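Local atomic coordinates of PA0821 (Pseudomonas aeruginosa, PDB entry 7DRG), a protein that probably acts as the immunity protein (antitoxin) that neutralises a putative VRR-NUC domain effector of the type VI secretion system. Residues V37-A49 and D142-Q155. Numbering follows the deposited sequence.
Sequences VLCLRGTLYFKKA and DLSVLEFSVPLLYQ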
loop_
_atom_site.group_PDB
_atom_site.type_symbol
_atom_site.label_atom_id
_atom_site.label_comp_id
_atom_site.label_asym_id
_atom_site.label_seq_id
_atom_site.Cartn_x
_atom_site.Cartn_y
_atom_site.Cartn_z
ATOM N N VAL B 37 -15.670 2.625 -2.241
ATOM C CA VAL B 37 -15.769 3.479 -3.447
ATOM C C VAL B 37 -15.220 4.855 -3.092
ATOM O O VAL B 37 -15.571 5.374 -2.085
ATOM C CB VAL B 37 -17.179 3.537 -4.050
ATOM C CG1 VAL B 37 -18.199 4.019 -3.059
ATOM C CG2 VAL B 37 -17.210 4.386 -5.310
ATOM N N LEU B 38 -14.323 5.347 -3.924
ATOM C CA LEU B 38 -13.713 6.668 -3.718
ATOM C C LEU B 38 -14.734 7.735 -4.101
ATOM O O LEU B 38 -15.271 7.678 -5.170
ATOM C CB LEU B 38 -12.432 6.784 -4.548
ATOM C CG LEU B 38 -11.575 8.018 -4.293
ATOM C CD1 LEU B 38 -11.130 8.143 -2.849
ATOM C CD2 LEU B 38 -10.395 8.064 -5.232
ATOM N N CYS B 39 -14.956 8.666 -3.195
ATOM C CA CYS B 39 -15.943 9.703 -3.448
ATOM C C CYS B 39 -15.505 10.991 -2.757
ATOM O O CYS B 39 -14.441 11.060 -2.131
ATOM C CB CYS B 39 -17.329 9.242 -2.982
ATOM S SG CYS B 39 -17.386 8.904 -1.213
ATOM N N LEU B 40 -16.326 12.026 -2.906
ATOM C CA LEU B 40 -16.122 13.298 -2.224
ATOM C C LEU B 40 -17.065 13.332 -1.026
ATOM O O LEU B 40 -18.282 13.454 -1.193
ATOM C CB LEU B 40 -16.387 14.456 -3.178
ATOM C CG LEU B 40 -16.405 15.864 -2.592
ATOM C CD1 LEU B 40 -15.135 16.143 -1.814
ATOM C CD2 LEU B 40 -16.581 16.866 -3.733
ATOM N N ARG B 41 -16.503 13.241 0.176
ATOM C CA ARG B 41 -17.283 13.093 1.397
ATOM C C ARG B 41 -17.038 14.262 2.337
ATOM O O ARG B 41 -15.902 14.733 2.480
ATOM C CB ARG B 41 -16.939 11.784 2.112
ATOM C CG ARG B 41 -17.854 11.448 3.288
ATOM C CD ARG B 41 -17.574 10.020 3.792
ATOM N NE ARG B 41 -16.318 9.918 4.533
ATOM C CZ ARG B 41 -15.758 8.746 4.840
ATOM N NH1 ARG B 41 -16.341 7.629 4.440
ATOM N NH2 ARG B 41 -14.633 8.692 5.535
ATOM N N GLY B 42 -18.108 14.716 2.979
ATOM C CA GLY B 42 -18.022 15.731 4.017
ATOM C C GLY B 42 -18.481 15.158 5.342
ATOM O O GLY B 42 -19.418 14.357 5.388
ATOM N N THR B 43 -17.808 15.568 6.414
ATOM C CA THR B 43 -18.060 15.084 7.767
ATOM C C THR B 43 -18.205 16.282 8.694
ATOM O O THR B 43 -17.314 17.136 8.746
ATOM C CB THR B 43 -16.904 14.202 8.239
ATOM O OG1 THR B 43 -16.741 13.100 7.339
ATOM C CG2 THR B 43 -17.146 13.696 9.643
ATOM N N LEU B 44 -19.327 16.350 9.415
ATOM C CA LEU B 44 -19.615 17.459 10.319
ATOM C C LEU B 44 -19.945 16.893 11.692
ATOM O O LEU B 44 -20.847 16.060 11.816
ATOM C CB LEU B 44 -20.779 18.310 9.799
ATOM C CG LEU B 44 -20.583 19.007 8.452
ATOM C CD1 LEU B 44 -21.863 19.709 8.034
ATOM C CD2 LEU B 44 -19.445 19.997 8.540
ATOM N N TYR B 45 -19.205 17.327 12.709
ATOM C CA TYR B 45 -19.474 16.959 14.095
ATOM C C TYR B 45 -20.234 18.106 14.751
ATOM O O TYR B 45 -19.733 19.234 14.782
ATOM C CB TYR B 45 -18.173 16.687 14.853
ATOM C CG TYR B 45 -17.264 15.603 14.290
ATOM C CD1 TYR B 45 -16.405 15.868 13.227
ATOM C CD2 TYR B 45 -17.224 14.334 14.870
ATOM C CE1 TYR B 45 -15.540 14.888 12.736
ATOM C CE2 TYR B 45 -16.373 13.354 14.386
ATOM C CZ TYR B 45 -15.538 13.639 13.323
ATOM O OH TYR B 45 -14.687 12.656 12.855
ATOM N N PHE B 46 -21.422 17.826 15.297
ATOM C CA PHE B 46 -22.294 18.897 15.772
ATOM C C PHE B 46 -23.028 18.443 17.024
ATOM O O PHE B 46 -23.083 17.254 17.338
ATOM C CB PHE B 46 -23.300 19.329 14.694
ATOM C CG PHE B 46 -24.314 18.268 14.355
ATOM C CD1 PHE B 46 -23.995 17.235 13.488
ATOM C CD2 PHE B 46 -25.590 18.303 14.900
ATOM C CE1 PHE B 46 -24.921 16.248 13.184
ATOM C CE2 PHE B 46 -26.522 17.322 14.592
ATOM C CZ PHE B 46 -26.185 16.293 13.729
ATOM N N LYS B 47 -23.637 19.400 17.726
ATOM C CA LYS B 47 -24.331 19.086 18.971
ATOM C C LYS B 47 -25.821 19.391 18.864
ATOM O O LYS B 47 -26.305 19.953 17.877
ATOM C CB LYS B 47 -23.704 19.839 20.153
ATOM C CG LYS B 47 -22.258 19.419 20.403
ATOM C CD LYS B 47 -21.705 19.967 21.706
ATOM C CE LYS B 47 -20.253 19.569 21.887
ATOM N NZ LYS B 47 -19.726 20.023 23.208
ATOM N N LYS B 48 -26.545 18.959 19.907
ATOM C CA LYS B 48 -27.977 19.202 20.090
ATOM C C LYS B 48 -28.835 18.469 19.063
ATOM O O LYS B 48 -29.946 18.905 18.747
ATOM C CB LYS B 48 -28.294 20.702 20.083
ATOM C CG LYS B 48 -27.552 21.463 21.168
ATOM C CD LYS B 48 -27.818 22.950 21.063
ATOM C CE LYS B 48 -28.723 23.420 22.172
ATOM N NZ LYS B 48 -29.238 24.793 21.904
ATOM N N ALA B 49 -28.352 17.326 18.566
ATOM C CA ALA B 49 -29.130 16.534 17.624
ATOM C C ALA B 49 -30.434 16.030 18.225
ATOM O O ALA B 49 -31.342 15.658 17.477
ATOM C CB ALA B 49 -28.308 15.341 17.129
ATOM N N ASP B 142 -22.096 13.856 23.862
ATOM C CA ASP B 142 -22.962 14.877 23.279
ATOM C C ASP B 142 -22.675 15.206 21.818
ATOM O O ASP B 142 -23.338 16.087 21.262
ATOM C CB ASP B 142 -22.894 16.166 24.115
ATOM C CG ASP B 142 -21.501 16.779 24.157
ATOM O OD1 ASP B 142 -20.560 16.197 23.584
ATOM O OD2 ASP B 142 -21.352 17.862 24.766
ATOM N N LEU B 143 -21.738 14.526 21.172
ATOM C CA LEU B 143 -21.303 14.904 19.833
ATOM C C LEU B 143 -21.934 13.971 18.805
ATOM O O LEU B 143 -21.748 12.750 18.872
ATOM C CB LEU B 143 -19.778 14.866 19.737
ATOM C CG LEU B 143 -19.187 15.569 18.516
ATOM C CD1 LEU B 143 -19.618 17.032 18.495
ATOM C CD2 LEU B 143 -17.673 15.428 18.545
ATOM N N SER B 144 -22.683 14.546 17.870
ATOM C CA SER B 144 -23.309 13.819 16.776
ATOM C C SER B 144 -22.554 14.082 15.472
ATOM O O SER B 144 -21.664 14.934 15.397
ATOM C CB SER B 144 -24.782 14.218 16.653
ATOM O OG SER B 144 -25.491 13.885 17.847
ATOM N N VAL B 145 -22.905 13.325 14.434
ATOM C CA VAL B 145 -22.164 13.363 13.174
ATOM C C VAL B 145 -23.137 13.336 12.008
ATOM O O VAL B 145 -24.071 12.531 11.989
ATOM C CB VAL B 145 -21.175 12.183 13.052
ATOM C CG1 VAL B 145 -20.530 12.175 11.667
ATOM C CG2 VAL B 145 -20.111 12.242 14.142
ATOM N N LEU B 146 -22.908 14.208 11.029
ATOM C CA LEU B 146 -23.523 14.107 9.711
ATOM C C LEU B 146 -22.415 13.882 8.698
ATOM O O LEU B 146 -21.464 14.667 8.641
ATOM C CB LEU B 146 -24.298 15.378 9.345
ATOM C CG LEU B 146 -24.788 15.459 7.897
ATOM C CD1 LEU B 146 -25.759 14.331 7.570
ATOM C CD2 LEU B 146 -25.455 16.801 7.624
ATOM N N GLU B 147 -22.542 12.830 7.894
ATOM C CA GLU B 147 -21.618 12.575 6.795
ATOM C C GLU B 147 -22.410 12.454 5.508
ATOM O O GLU B 147 -23.488 11.857 5.488
ATOM C CB GLU B 147 -20.808 11.289 6.992
ATOM C CG GLU B 147 -19.819 11.314 8.117
ATOM C CD GLU B 147 -18.741 10.264 7.925
ATOM O OE1 GLU B 147 -17.583 10.653 7.701
ATOM O OE2 GLU B 147 -19.057 9.050 7.972
ATOM N N PHE B 148 -21.873 13.007 4.428
ATOM C CA PHE B 148 -22.577 12.930 3.162
ATOM C C PHE B 148 -21.557 12.964 2.041
ATOM O O PHE B 148 -20.435 13.443 2.214
ATOM C CB PHE B 148 -23.606 14.063 3.019
ATOM C CG PHE B 148 -22.992 15.412 2.827
ATOM C CD1 PHE B 148 -22.420 16.081 3.890
ATOM C CD2 PHE B 148 -22.968 16.001 1.573
ATOM C CE1 PHE B 148 -21.840 17.337 3.706
ATOM C CE2 PHE B 148 -22.389 17.251 1.378
ATOM C CZ PHE B 148 -21.824 17.915 2.455
ATOM N N SER B 149 -21.937 12.426 0.888
ATOM C CA SER B 149 -20.960 12.340 -0.181
ATOM C C SER B 149 -21.638 12.347 -1.538
ATOM O O SER B 149 -22.806 11.980 -1.679
ATOM C CB SER B 149 -20.099 11.077 -0.046
ATOM O OG SER B 149 -20.854 9.917 -0.369
ATOM N N VAL B 150 -20.859 12.746 -2.541
ATOM C CA VAL B 150 -21.255 12.656 -3.945
ATOM C C VAL B 150 -20.136 11.970 -4.719
ATOM O O VAL B 150 -18.982 11.922 -4.263
ATOM C CB VAL B 150 -21.549 14.051 -4.544
ATOM C CG1 VAL B 150 -22.626 14.794 -3.739
ATOM C CG2 VAL B 150 -20.252 14.875 -4.647
ATOM N N PRO B 151 -20.440 11.452 -5.912
ATOM C CA PRO B 151 -19.399 10.827 -6.736
ATOM C C PRO B 151 -18.400 11.845 -7.256
ATOM O O PRO B 151 -18.702 13.030 -7.413
ATOM C CB PRO B 151 -20.184 10.201 -7.897
ATOM C CG PRO B 151 -21.601 10.143 -7.433
ATOM C CD PRO B 151 -21.785 11.265 -6.480
ATOM N N LEU B 152 -17.193 11.357 -7.540
ATOM C CA LEU B 152 -16.165 12.224 -8.109
ATOM C C LEU B 152 -16.577 12.754 -9.476
ATOM O O LEU B 152 -16.289 13.909 -9.811
ATOM C CB LEU B 152 -14.839 11.469 -8.206
ATOM C CG LEU B 152 -14.229 10.981 -6.891
ATOM C CD1 LEU B 152 -12.836 10.413 -7.146
ATOM C CD2 LEU B 152 -14.148 12.085 -5.863
ATOM N N LEU B 153 -17.237 11.924 -10.286
ATOM C CA LEU B 153 -17.661 12.380 -11.606
ATOM C C LEU B 153 -18.724 13.461 -11.488
ATOM O O LEU B 153 -18.731 14.419 -12.269
ATOM C CB LEU B 153 -18.173 11.204 -12.440
ATOM C CG LEU B 153 -18.590 11.527 -13.881
ATOM C CD1 LEU B 153 -17.413 12.105 -14.679
ATOM C CD2 LEU B 153 -19.161 10.297 -14.571
ATOM N N TYR B 154 -19.621 13.333 -10.509
ATOM C CA TYR B 154 -20.587 14.397 -10.266
ATOM C C TYR B 154 -19.877 15.698 -9.913
ATOM O O TYR B 154 -20.228 16.771 -10.419
ATOM C CB TYR B 154 -21.562 13.994 -9.151
ATOM C CG TYR B 154 -22.683 14.991 -9.011
ATOM C CD1 TYR B 154 -23.839 14.866 -9.762
ATOM C CD2 TYR B 154 -22.563 16.084 -8.164
ATOM C CE1 TYR B 154 -24.850 15.791 -9.661
ATOM C CE2 TYR B 154 -23.571 17.022 -8.058
ATOM C CZ TYR B 154 -24.714 16.864 -8.806
ATOM O OH TYR B 154 -25.724 17.794 -8.714
ATOM N N GLN B 155 -18.881 15.618 -9.028
ATOM C CA GLN B 155 -18.125 16.804 -8.639
ATOM C C GLN B 155 -17.453 17.460 -9.839
ATOM O O GLN B 155 -17.450 18.691 -9.955
ATOM C CB GLN B 155 -17.090 16.440 -7.569
ATOM C CG GLN B 155 -16.017 17.507 -7.353
ATOM C CD GLN B 155 -16.567 18.808 -6.790
ATOM O OE1 GLN B 155 -17.637 18.834 -6.183
ATOM N NE2 GLN B 155 -15.824 19.892 -6.979
HETATM O O HOH W 1 -17.066 8.491 -6.875
HETATM O O HOH W 2 -25.628 17.661 22.250
HETATM O O HOH W 3 -25.706 15.840 19.560
#
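Two neighbouring antiparallel strands near the centre of the folded chain, 37-46 and 144-151, form this buried contact, with L44 facing L146 and G42 facing F148 in hydrogen-bonded pairs. Eight backbone hydrogen bonds run from F46 and S144 to L40 and V150; G42 N to F148 O, at 2.8 Å, is nearly straight (170°). Strands 177-180 and 182-186 pair with 37-46 on its other edge, and strand 126-131 pairs with 144-151.

R41, T43, Y45, V145, E147 and S149 share one face. T43 and E147 lie side by side, and T43 OG1, placed beside its own backbone N (chi1 -58°), donates to E147 OE1 at 2.6 Å on the lone pair turned away from the other oxygen. E147 OE1 also sits over one face of the R41 guanidinium, 3.5 Å from R41 NE, a salt bridge of charges only; N185 takes R41 NH1. Farther along, V145 CG2 packs 3.6 Å from Y45 CD2, while Y45 OH bonds to Y179.

On the other face, chi1 of 67° sets F46 CG between its own backbone N and carbonyl carbon, and the ring lies across the partner strand with S144 CB over one face, 4.0 Å from the centroid (CH-pi). The F148 ring lies beside G42, CE1 4.2 Å from G42 CA, and meets F169.

After P151, at the N-cap, comes helix 152-157, where L152 CD1 touches L38 CD2 and a water joins L38 O to L152 N. At the opposite end, K47, extended beyond CG, reaches D142 in a salt bridge: K47 NZ approaches D142 OD2 at 3.1 Å from above the carboxylate plane.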